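Local coordinates for salicylic acid-binding protein 2 (Nicotiana tabacum, PDB 1Y7I) that hydrolyses methyl salicylate to the defence hormone salicylic acid, and so helps switch on systemic acquired resistance in tobacco, at residues Phe107-Val112 against Lys190-Glu195; Tyr99-Leu104 against Gly198-Val203; Leu60-Leu65 against Gly88-Lys93. One frame throughout, in Å; residues are numbered along the deposited sequence.

Interaction 1 of 3, residues Phe107-Val112 against Lys190-Glu195. With SAL (2-hydroxybenzoic acid), chain E.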
loop_
_atom_site.group_PDB
_atom_site.type_symbol
_atom_site.label_atom_id
_atom_site.label_comp_id
_atom_site.label_asym_id
_atom_site.label_seq_id
_atom_site.Cartn_x
_atom_site.Cartn_y
_atom_site.Cartn_z
ATOM N N PHE B 107 -3.135 -21.992 2.654
ATOM C CA PHE B 107 -4.010 -23.066 2.281
ATOM C C PHE B 107 -3.182 -23.780 1.250
ATOM O O PHE B 107 -2.860 -23.237 0.191
ATOM C CB PHE B 107 -5.305 -22.542 1.687
ATOM C CG PHE B 107 -6.190 -21.871 2.692
ATOM C CD1 PHE B 107 -6.446 -20.510 2.607
ATOM C CD2 PHE B 107 -6.766 -22.599 3.729
ATOM C CE1 PHE B 107 -7.266 -19.880 3.539
ATOM C CE2 PHE B 107 -7.590 -21.972 4.667
ATOM C CZ PHE B 107 -7.837 -20.610 4.567
HETATM N N MSE B 108 -2.794 -24.993 1.595
HETATM C CA MSE B 108 -1.975 -25.790 0.714
HETATM C C MSE B 108 -2.812 -26.888 0.096
HETATM O O MSE B 108 -3.221 -27.828 0.773
HETATM C CB MSE B 108 -0.814 -26.389 1.498
HETATM C CG MSE B 108 0.036 -27.359 0.716
HETATM SE SE MSE B 108 1.407 -27.970 1.860
HETATM C CE MSE B 108 0.308 -28.805 3.205
ATOM N N PRO B 109 -3.067 -26.779 -1.211
ATOM C CA PRO B 109 -3.861 -27.741 -1.982
ATOM C C PRO B 109 -3.169 -29.088 -2.051
ATOM O O PRO B 109 -2.051 -29.249 -1.559
ATOM C CB PRO B 109 -3.930 -27.114 -3.377
ATOM C CG PRO B 109 -3.553 -25.683 -3.172
ATOM C CD PRO B 109 -2.533 -25.720 -2.081
ATOM N N ASP B 110 -3.847 -30.053 -2.668
ATOM C CA ASP B 110 -3.281 -31.379 -2.869
ATOM C C ASP B 110 -3.674 -31.895 -4.247
ATOM O O ASP B 110 -4.579 -31.354 -4.890
ATOM C CB ASP B 110 -3.722 -32.375 -1.777
ATOM C CG ASP B 110 -5.198 -32.744 -1.849
ATOM O OD1 ASP B 110 -5.753 -32.859 -2.951
ATOM O OD2 ASP B 110 -5.802 -32.946 -0.775
ATOM N N SER B 111 -2.974 -32.930 -4.704
ATOM C CA SER B 111 -3.234 -33.524 -6.005
ATOM C C SER B 111 -3.972 -34.850 -5.849
ATOM O O SER B 111 -3.617 -35.848 -6.471
ATOM C CB SER B 111 -1.915 -33.732 -6.760
ATOM O OG SER B 111 -0.956 -34.406 -5.965
ATOM N N VAL B 112 -5.012 -34.845 -5.021
ATOM C CA VAL B 112 -5.812 -36.037 -4.772
ATOM C C VAL B 112 -7.297 -35.723 -4.884
ATOM O O VAL B 112 -8.014 -36.355 -5.662
ATOM C CB VAL B 112 -5.531 -36.606 -3.372
ATOM C CG1 VAL B 112 -6.303 -37.902 -3.168
ATOM C CG2 VAL B 112 -4.039 -36.839 -3.203
ATOM N N LYS B 190 -9.931 -30.098 -10.869
ATOM C CA LYS B 190 -8.743 -30.666 -10.254
ATOM C C LYS B 190 -7.548 -30.116 -11.011
ATOM O O LYS B 190 -7.029 -30.746 -11.933
ATOM C CB LYS B 190 -8.764 -32.197 -10.329
ATOM C CG LYS B 190 -7.601 -32.857 -9.596
ATOM C CD LYS B 190 -7.810 -34.356 -9.444
ATOM C CE LYS B 190 -6.663 -35.002 -8.665
ATOM N NZ LYS B 190 -5.343 -34.859 -9.346
ATOM N N TYR B 191 -7.116 -28.928 -10.617
ATOM C CA TYR B 191 -5.999 -28.275 -11.278
ATOM C C TYR B 191 -4.635 -28.803 -10.840
ATOM O O TYR B 191 -3.616 -28.450 -11.423
ATOM C CB TYR B 191 -6.055 -26.762 -11.030
ATOM C CG TYR B 191 -7.287 -26.059 -11.572
ATOM C CD1 TYR B 191 -7.618 -26.113 -12.929
ATOM C CD2 TYR B 191 -8.093 -25.299 -10.733
ATOM C CE1 TYR B 191 -8.723 -25.415 -13.433
ATOM C CE2 TYR B 191 -9.190 -24.604 -11.220
ATOM C CZ TYR B 191 -9.500 -24.663 -12.570
ATOM O OH TYR B 191 -10.587 -23.950 -13.031
ATOM N N PHE B 192 -4.605 -29.664 -9.834
ATOM C CA PHE B 192 -3.323 -30.162 -9.356
ATOM C C PHE B 192 -3.124 -31.669 -9.492
ATOM O O PHE B 192 -3.866 -32.463 -8.911
ATOM C CB PHE B 192 -3.148 -29.732 -7.901
ATOM C CG PHE B 192 -3.616 -28.331 -7.637
ATOM C CD1 PHE B 192 -3.119 -27.271 -8.384
ATOM C CD2 PHE B 192 -4.581 -28.075 -6.673
ATOM C CE1 PHE B 192 -3.580 -25.976 -8.176
ATOM C CE2 PHE B 192 -5.047 -26.782 -6.460
ATOM C CZ PHE B 192 -4.547 -25.733 -7.212
ATOM N N THR B 193 -2.104 -32.057 -10.253
ATOM C CA THR B 193 -1.807 -33.471 -10.457
ATOM C C THR B 193 -0.508 -33.874 -9.765
ATOM O O THR B 193 0.406 -33.064 -9.624
ATOM C CB THR B 193 -1.698 -33.809 -11.963
ATOM O OG1 THR B 193 -0.544 -33.170 -12.521
ATOM C CG2 THR B 193 -2.945 -33.325 -12.710
ATOM N N ASP B 194 -0.432 -35.130 -9.328
ATOM C CA ASP B 194 0.764 -35.620 -8.654
ATOM C C ASP B 194 2.026 -35.540 -9.504
ATOM O O ASP B 194 3.112 -35.296 -8.984
ATOM C CB ASP B 194 0.573 -37.066 -8.182
ATOM C CG ASP B 194 0.133 -37.152 -6.733
ATOM O OD1 ASP B 194 -1.070 -36.957 -6.454
ATOM O OD2 ASP B 194 0.999 -37.402 -5.868
ATOM N N GLU B 195 1.887 -35.747 -10.808
ATOM C CA GLU B 195 3.041 -35.702 -11.696
ATOM C C GLU B 195 3.663 -34.312 -11.837
ATOM O O GLU B 195 4.884 -34.184 -11.948
ATOM C CB GLU B 195 2.669 -36.250 -13.080
ATOM C CG GLU B 195 1.172 -36.252 -13.394
ATOM C CD GLU B 195 0.456 -37.482 -12.857
ATOM O OE1 GLU B 195 0.843 -38.610 -13.242
ATOM O OE2 GLU B 195 -0.495 -37.323 -12.057
HETATM C "C1'" SAL E . -6.019 -15.004 4.098
HETATM O "O1'" SAL E . -5.152 -14.296 4.781
HETATM O "O2'" SAL E . -5.899 -15.126 2.876
HETATM C C1 SAL E . -7.119 -15.624 4.860
HETATM C C2 SAL E . -8.111 -16.413 4.181
HETATM C C3 SAL E . -9.157 -17.006 4.915
HETATM C C4 SAL E . -9.229 -16.837 6.311
HETATM C C5 SAL E . -8.263 -16.069 6.994
HETATM C C6 SAL E . -7.226 -15.477 6.281
HETATM O O2 SAL E . -8.106 -16.615 2.833
HETATM O O HOH W 1 -2.932 -36.606 -9.530
#
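Ser111 and Asp194 make the shortest polar contact between the two loops. Ser111 OG donates to Asp194 OD1 at 2.6 Å. It meets the oxygen from well above the carboxylate plane, 81° out of it. The first torsion of Ser111 (chi1 50°) sets OG between the backbone N and the carbonyl carbon, and so turns it toward Asp194. Ser111 CB packs on Phe192 O, Thr193 C and Asp194 N. Ser111 CA adds a CH...O contact to Phe192 O.

Lys190 reaches the backbone carbonyl of the serine. Its chain runs extended from a CG anti to the backbone N (chi1 -175°) and bends only at the last torsion. The ammonium group folds back on its own loop, where NZ donates a hydrogen bond to Phe192 O at 2.8 Å. It also gives a weak, long bond to Ser111 O. One water joins the polar atoms: it donates to Ser111 O and accepts from Lys190 NZ and from Asp194 N.

The loop 107-112 follows strand 98-104 of the alpha/beta-hydrolase sheet, and 190-195 leads toward the next strand, 202-207. Asp110 forms an Asx turn, its OD1 taking the N-H of Val112 at 3.0 Å. OD1 also accepts from His113 N.

Toward the interior the contact turns apolar. Pro109 CB lies 3.3 Å from Phe192 CE2, and Pro109 CG lies on the same CE2 side of the ring. Asp110 O sits near the plane of this ring, at its edge. Leu89 of helix 83-93 also touches Phe192, and Met85 touches Pro109.

At the start of 107-112, Phe107 belongs to the salicylate pocket. The hydroxyl oxygen O2 of bound salicylate lies at the ring edge, 3.4 Å from Phe107 CE1.

Interaction 2 of 3, residues Tyr99-Leu104 against Gly198-Val203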
loop_
_atom_site.group_PDB
_atom_site.type_symbol
_atom_site.label_atom_id
_atom_site.label_comp_id
_atom_site.label_asym_id
_atom_site.label_seq_id
_atom_site.Cartn_x
_atom_site.Cartn_y
_atom_site.Cartn_z
ATOM N N TYR B 99 12.319 -24.167 -7.598
ATOM C CA TYR B 99 13.221 -24.918 -6.730
ATOM C C TYR B 99 12.396 -25.548 -5.610
ATOM O O TYR B 99 12.595 -26.703 -5.242
ATOM C CB TYR B 99 14.291 -23.989 -6.142
ATOM C CG TYR B 99 15.372 -23.564 -7.115
ATOM C CD1 TYR B 99 15.767 -22.228 -7.206
ATOM C CD2 TYR B 99 16.050 -24.505 -7.892
ATOM C CE1 TYR B 99 16.815 -21.841 -8.043
ATOM C CE2 TYR B 99 17.104 -24.128 -8.730
ATOM C CZ TYR B 99 17.482 -22.796 -8.799
ATOM O OH TYR B 99 18.536 -22.420 -9.606
ATOM N N ALA B 100 11.464 -24.773 -5.066
ATOM C CA ALA B 100 10.592 -25.258 -4.002
ATOM C C ALA B 100 9.451 -24.281 -3.778
ATOM O O ALA B 100 9.529 -23.104 -4.152
ATOM C CB ALA B 100 11.379 -25.446 -2.712
ATOM N N ALA B 101 8.387 -24.784 -3.167
ATOM C CA ALA B 101 7.223 -23.969 -2.872
ATOM C C ALA B 101 7.102 -23.883 -1.354
ATOM O O ALA B 101 7.071 -24.903 -0.666
ATOM C CB ALA B 101 5.977 -24.603 -3.479
ATOM N N VAL B 102 7.056 -22.663 -0.834
ATOM C CA VAL B 102 6.944 -22.445 0.605
ATOM C C VAL B 102 5.558 -21.912 0.966
ATOM O O VAL B 102 5.144 -20.847 0.485
ATOM C CB VAL B 102 8.007 -21.434 1.098
ATOM C CG1 VAL B 102 7.942 -21.295 2.617
ATOM C CG2 VAL B 102 9.398 -21.884 0.662
ATOM N N PHE B 103 4.850 -22.651 1.816
ATOM C CA PHE B 103 3.513 -22.256 2.247
ATOM C C PHE B 103 3.532 -21.661 3.639
ATOM O O PHE B 103 3.703 -22.379 4.620
ATOM C CB PHE B 103 2.564 -23.458 2.204
ATOM C CG PHE B 103 2.420 -24.053 0.835
ATOM C CD1 PHE B 103 3.400 -24.907 0.324
ATOM C CD2 PHE B 103 1.324 -23.722 0.035
ATOM C CE1 PHE B 103 3.293 -25.421 -0.964
ATOM C CE2 PHE B 103 1.208 -24.227 -1.246
ATOM C CZ PHE B 103 2.192 -25.080 -1.752
ATOM N N LEU B 104 3.358 -20.347 3.721
ATOM C CA LEU B 104 3.359 -19.642 5.004
ATOM C C LEU B 104 1.937 -19.537 5.525
ATOM O O LEU B 104 1.138 -18.798 4.962
ATOM C CB LEU B 104 3.900 -18.224 4.837
ATOM C CG LEU B 104 4.975 -17.691 5.790
ATOM C CD1 LEU B 104 4.972 -16.184 5.634
ATOM C CD2 LEU B 104 4.734 -18.084 7.238
ATOM N N GLY B 198 2.556 -32.117 -7.629
ATOM C CA GLY B 198 3.179 -32.931 -6.602
ATOM C C GLY B 198 4.656 -33.225 -6.761
ATOM O O GLY B 198 5.237 -33.911 -5.921
ATOM N N SER B 199 5.276 -32.721 -7.821
ATOM C CA SER B 199 6.702 -32.965 -8.036
ATOM C C SER B 199 7.542 -31.847 -7.422
ATOM O O SER B 199 8.749 -31.997 -7.231
ATOM C CB SER B 199 7.005 -33.066 -9.532
ATOM O OG SER B 199 6.789 -31.822 -10.174
ATOM N N VAL B 200 6.902 -30.723 -7.127
ATOM C CA VAL B 200 7.606 -29.599 -6.532
ATOM C C VAL B 200 7.712 -29.769 -5.023
ATOM O O VAL B 200 6.727 -30.075 -4.348
ATOM C CB VAL B 200 6.905 -28.261 -6.848
ATOM C CG1 VAL B 200 7.684 -27.102 -6.228
ATOM C CG2 VAL B 200 6.809 -28.084 -8.359
ATOM N N LYS B 201 8.926 -29.586 -4.511
ATOM C CA LYS B 201 9.216 -29.712 -3.088
ATOM C C LYS B 201 8.386 -28.704 -2.301
ATOM O O LYS B 201 8.379 -27.513 -2.612
ATOM C CB LYS B 201 10.714 -29.465 -2.849
ATOM C CG LYS B 201 11.130 -29.389 -1.385
ATOM C CD LYS B 201 12.579 -28.904 -1.242
ATOM C CE LYS B 201 12.976 -28.745 0.221
ATOM N NZ LYS B 201 14.363 -28.216 0.389
ATOM N N ARG B 202 7.686 -29.191 -1.283
ATOM C CA ARG B 202 6.845 -28.343 -0.455
ATOM C C ARG B 202 7.359 -28.141 0.962
ATOM O O ARG B 202 7.652 -29.101 1.681
ATOM C CB ARG B 202 5.431 -28.922 -0.360
ATOM C CG ARG B 202 4.685 -29.006 -1.676
ATOM C CD ARG B 202 3.186 -29.103 -1.430
ATOM N NE ARG B 202 2.778 -30.336 -0.762
ATOM C CZ ARG B 202 2.723 -31.526 -1.351
ATOM N NH1 ARG B 202 2.336 -32.592 -0.660
ATOM N NH2 ARG B 202 3.060 -31.654 -2.628
ATOM N N VAL B 203 7.436 -26.879 1.367
ATOM C CA VAL B 203 7.868 -26.534 2.708
ATOM C C VAL B 203 6.755 -25.704 3.345
ATOM O O VAL B 203 6.305 -24.716 2.767
ATOM C CB VAL B 203 9.164 -25.700 2.681
ATOM C CG1 VAL B 203 9.610 -25.406 4.100
ATOM C CG2 VAL B 203 10.254 -26.445 1.916
HETATM O O HOH W 2 11.178 -28.855 -6.463
#
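Phe103 N donates to Val203 O at 2.7 Å, the shortest bond between these two segments. It belongs to the parallel pairing of strands 98-104 and 202-207, neighbours in the central sheet of the alpha/beta-hydrolase fold. Val203 N returns a bond to Ala101 O at 2.9 Å. Ala101 N then reaches Lys201 O at 2.8 Å, almost straight, with 174° at the hydrogen. Ala101 is therefore gripped through both its N-H and its C=O, and Val203 likewise. Val203 O also receives the CA-H of Val102.

The side chains alternate between the two faces of the sheet. Val102 and Val203 share one face, where Val102 CG2 comes 4.3 Å from Val203 CB. Helix 245-262 covers them through Ile255. Ala101 and Arg202 lie on the other face, under Met91 of helix 83-93. There Val200 CG1 packs on Ala101 CB.

On that face Arg202 CD lies 3.7 Å from Phe103 CE1. Arg202 CG stands anti to its carbonyl carbon (chi1 -63°), which carries the methylene chain past the phenyl ring. The guanidinium plane is turned 76° from the ring, so the two groups do not stack. Arg202 NH1 is hydrogen-bonded to Gly226 O.

At the start of the pairing, Lys201 is extended, and its CD lies 3.9 Å from Ala100 CB. A water spans the segments here: it accepts from Lys201 N and lies 2.9 Å from Tyr99 O.

Interaction 3 of 3, residues Leu60-Leu65 against Gly88-Lys93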
loop_
_atom_site.group_PDB
_atom_site.type_symbol
_atom_site.label_atom_id
_atom_site.label_comp_id
_atom_site.label_asym_id
_atom_site.label_seq_id
_atom_site.Cartn_x
_atom_site.Cartn_y
_atom_site.Cartn_z
ATOM N N LEU B 60 -3.237 -14.731 -12.537
ATOM C CA LEU B 60 -2.630 -14.290 -13.794
ATOM C C LEU B 60 -1.290 -13.555 -13.651
ATOM O O LEU B 60 -0.344 -13.837 -14.387
ATOM C CB LEU B 60 -3.617 -13.415 -14.582
ATOM C CG LEU B 60 -3.181 -13.056 -16.005
ATOM C CD1 LEU B 60 -2.973 -14.346 -16.782
ATOM C CD2 LEU B 60 -4.238 -12.186 -16.695
ATOM N N PRO B 61 -1.194 -12.588 -12.722
ATOM C CA PRO B 61 0.103 -11.902 -12.607
ATOM C C PRO B 61 1.227 -12.880 -12.264
ATOM O O PRO B 61 2.351 -12.735 -12.741
ATOM C CB PRO B 61 -0.140 -10.872 -11.506
ATOM C CG PRO B 61 -1.603 -10.546 -11.679
ATOM C CD PRO B 61 -2.215 -11.926 -11.897
ATOM N N LEU B 62 0.925 -13.882 -11.445
ATOM C CA LEU B 62 1.936 -14.866 -11.082
ATOM C C LEU B 62 2.264 -15.716 -12.310
ATOM O O LEU B 62 3.432 -15.957 -12.605
ATOM C CB LEU B 62 1.445 -15.764 -9.946
ATOM C CG LEU B 62 2.449 -16.405 -8.965
ATOM C CD1 LEU B 62 1.905 -17.772 -8.565
ATOM C CD2 LEU B 62 3.844 -16.549 -9.552
HETATM N N MSE B 63 1.235 -16.161 -13.032
HETATM C CA MSE B 63 1.439 -16.988 -14.225
HETATM C C MSE B 63 2.290 -16.262 -15.254
HETATM O O MSE B 63 3.220 -16.835 -15.828
HETATM C CB MSE B 63 0.097 -17.354 -14.854
HETATM C CG MSE B 63 -0.858 -18.034 -13.895
HETATM SE SE MSE B 63 -0.054 -19.584 -13.065
HETATM C CE MSE B 63 -0.422 -20.886 -14.454
ATOM N N GLU B 64 1.961 -14.998 -15.481
ATOM C CA GLU B 64 2.688 -14.180 -16.436
ATOM C C GLU B 64 4.168 -14.105 -16.075
ATOM O O GLU B 64 5.033 -14.158 -16.952
ATOM C CB GLU B 64 2.096 -12.772 -16.469
ATOM C CG GLU B 64 0.712 -12.709 -17.078
ATOM C CD GLU B 64 0.116 -11.319 -17.034
ATOM O OE1 GLU B 64 -0.907 -11.091 -17.715
ATOM O OE2 GLU B 64 0.664 -10.455 -16.317
ATOM N N LEU B 65 4.459 -13.968 -14.785
ATOM C CA LEU B 65 5.843 -13.883 -14.327
ATOM C C LEU B 65 6.541 -15.211 -14.601
ATOM O O LEU B 65 7.664 -15.245 -15.104
ATOM C CB LEU B 65 5.887 -13.549 -12.828
ATOM C CG LEU B 65 7.249 -13.264 -12.181
ATOM C CD1 LEU B 65 7.069 -12.519 -10.859
ATOM C CD2 LEU B 65 7.988 -14.572 -11.956
ATOM N N GLY B 88 -0.188 -23.231 -6.144
ATOM C CA GLY B 88 -0.544 -24.497 -6.759
ATOM C C GLY B 88 -0.615 -24.384 -8.268
ATOM O O GLY B 88 -0.036 -25.189 -8.997
ATOM N N LEU B 89 -1.322 -23.364 -8.738
ATOM C CA LEU B 89 -1.473 -23.135 -10.167
ATOM C C LEU B 89 -0.122 -22.987 -10.868
ATOM O O LEU B 89 0.092 -23.546 -11.941
ATOM C CB LEU B 89 -2.320 -21.885 -10.396
ATOM C CG LEU B 89 -3.625 -22.061 -11.162
ATOM C CD1 LEU B 89 -4.434 -23.229 -10.608
ATOM C CD2 LEU B 89 -4.410 -20.770 -11.067
ATOM N N ALA B 90 0.791 -22.234 -10.265
ATOM C CA ALA B 90 2.108 -22.034 -10.860
ATOM C C ALA B 90 2.928 -23.321 -10.848
ATOM O O ALA B 90 3.707 -23.579 -11.767
ATOM C CB ALA B 90 2.862 -20.933 -10.121
HETATM N N MSE B 91 2.756 -24.121 -9.802
HETATM C CA MSE B 91 3.489 -25.375 -9.671
HETATM C C MSE B 91 3.025 -26.417 -10.685
HETATM O O MSE B 91 3.822 -27.209 -11.181
HETATM C CB MSE B 91 3.325 -25.934 -8.260
HETATM C CG MSE B 91 3.976 -25.092 -7.176
HETATM SE SE MSE B 91 3.105 -25.322 -5.481
HETATM C CE MSE B 91 3.652 -27.145 -5.086
ATOM N N GLU B 92 1.728 -26.430 -10.970
ATOM C CA GLU B 92 1.183 -27.381 -11.923
ATOM C C GLU B 92 1.693 -27.067 -13.326
ATOM O O GLU B 92 2.097 -27.968 -14.059
ATOM C CB GLU B 92 -0.350 -27.341 -11.906
ATOM C CG GLU B 92 -1.021 -28.353 -12.832
ATOM C CD GLU B 92 -0.795 -29.798 -12.394
ATOM O OE1 GLU B 92 -1.187 -30.712 -13.148
ATOM O OE2 GLU B 92 -0.230 -30.019 -11.298
ATOM N N LYS B 93 1.708 -25.790 -13.691
ATOM C CA LYS B 93 2.151 -25.401 -15.028
ATOM C C LYS B 93 3.656 -25.245 -15.232
ATOM O O LYS B 93 4.164 -25.539 -16.315
ATOM C CB LYS B 93 1.459 -24.102 -15.447
ATOM C CG LYS B 93 1.554 -23.796 -16.940
ATOM C CD LYS B 93 0.612 -22.661 -17.301
ATOM C CE LYS B 93 0.700 -22.264 -18.768
ATOM N NZ LYS B 93 -0.282 -21.171 -19.072
#
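Met63, a selenomethionine in this crystal, carries most of the contact between the two helices. Its selenium lies over the backbone of the facing helix, with SE 3.9 Å from Ala90 CA. Leu89 CB is slightly farther from SE, at 4.2 Å. The methyl group continues past the backbone: CE is 3.5 Å from Lys93 CD and 3.7 Å from Leu89 O.

The torsions explain this reach. CG is anti to the carbonyl carbon (chi1 -55°), and the chain bends again at chi2 and chi3. The bends turn the methyl group along the neighbouring helix. Lys93 is built differently. Its chain is fully extended, with CG anti to the backbone N, and Met63 CE lies against its CB and CD. The methylene groups of the lysine make the contact, while its ammonium group continues beyond it.

Leu62 packs beside Met63, and its CD1 meets Ala90 CB at 3.7 Å. Ala90 is thus touched by both residues.

Around this first shell, Leu77 of strand 75-80 touches Leu62 and Ala90 from the sheet. Met66 also packs on Ala90. Leu55 and Thr59 lie against Leu89, and Tyr56 against Met63. The two helices, 55-68 and 83-93, sit next to each other on one face of the alpha/beta-hydrolase sheet. Their short segments run roughly parallel, crossing at -30° with axes 9.7 Å apart. Helix 83-93 is the one that follows the nucleophile elbow bearing the catalytic Ser81.

No hydrogen bond passes between the segments. The contact rests on van der Waals fit, with selenium standing where the natural methionine has sulfur: Met63 SE reaches the backbone of Ala90, and Leu62 reaches its methyl.

Interactions 2 and 3 are buried, whereas interaction 1 runs from a buried apolar end to an exposed polar one. Their chemistry follows: backbone hydrogen bonds join strands in interaction 2, apolar side chains join helices in interaction 3, and interaction 1 adds charged groups and water near the surface. Helix 83-93 links all three. Met91 packs on Ala101 and Phe103 of interaction 2, and Glu92 probably bonds Thr193 of interaction 1 through OE1 and OG1, 2.6 Å apart. Met108 of interaction 1 packs on Phe103. Interaction 1 lies nested within the chain loop closed by interaction 2, while interaction 3 closes earlier in the chain.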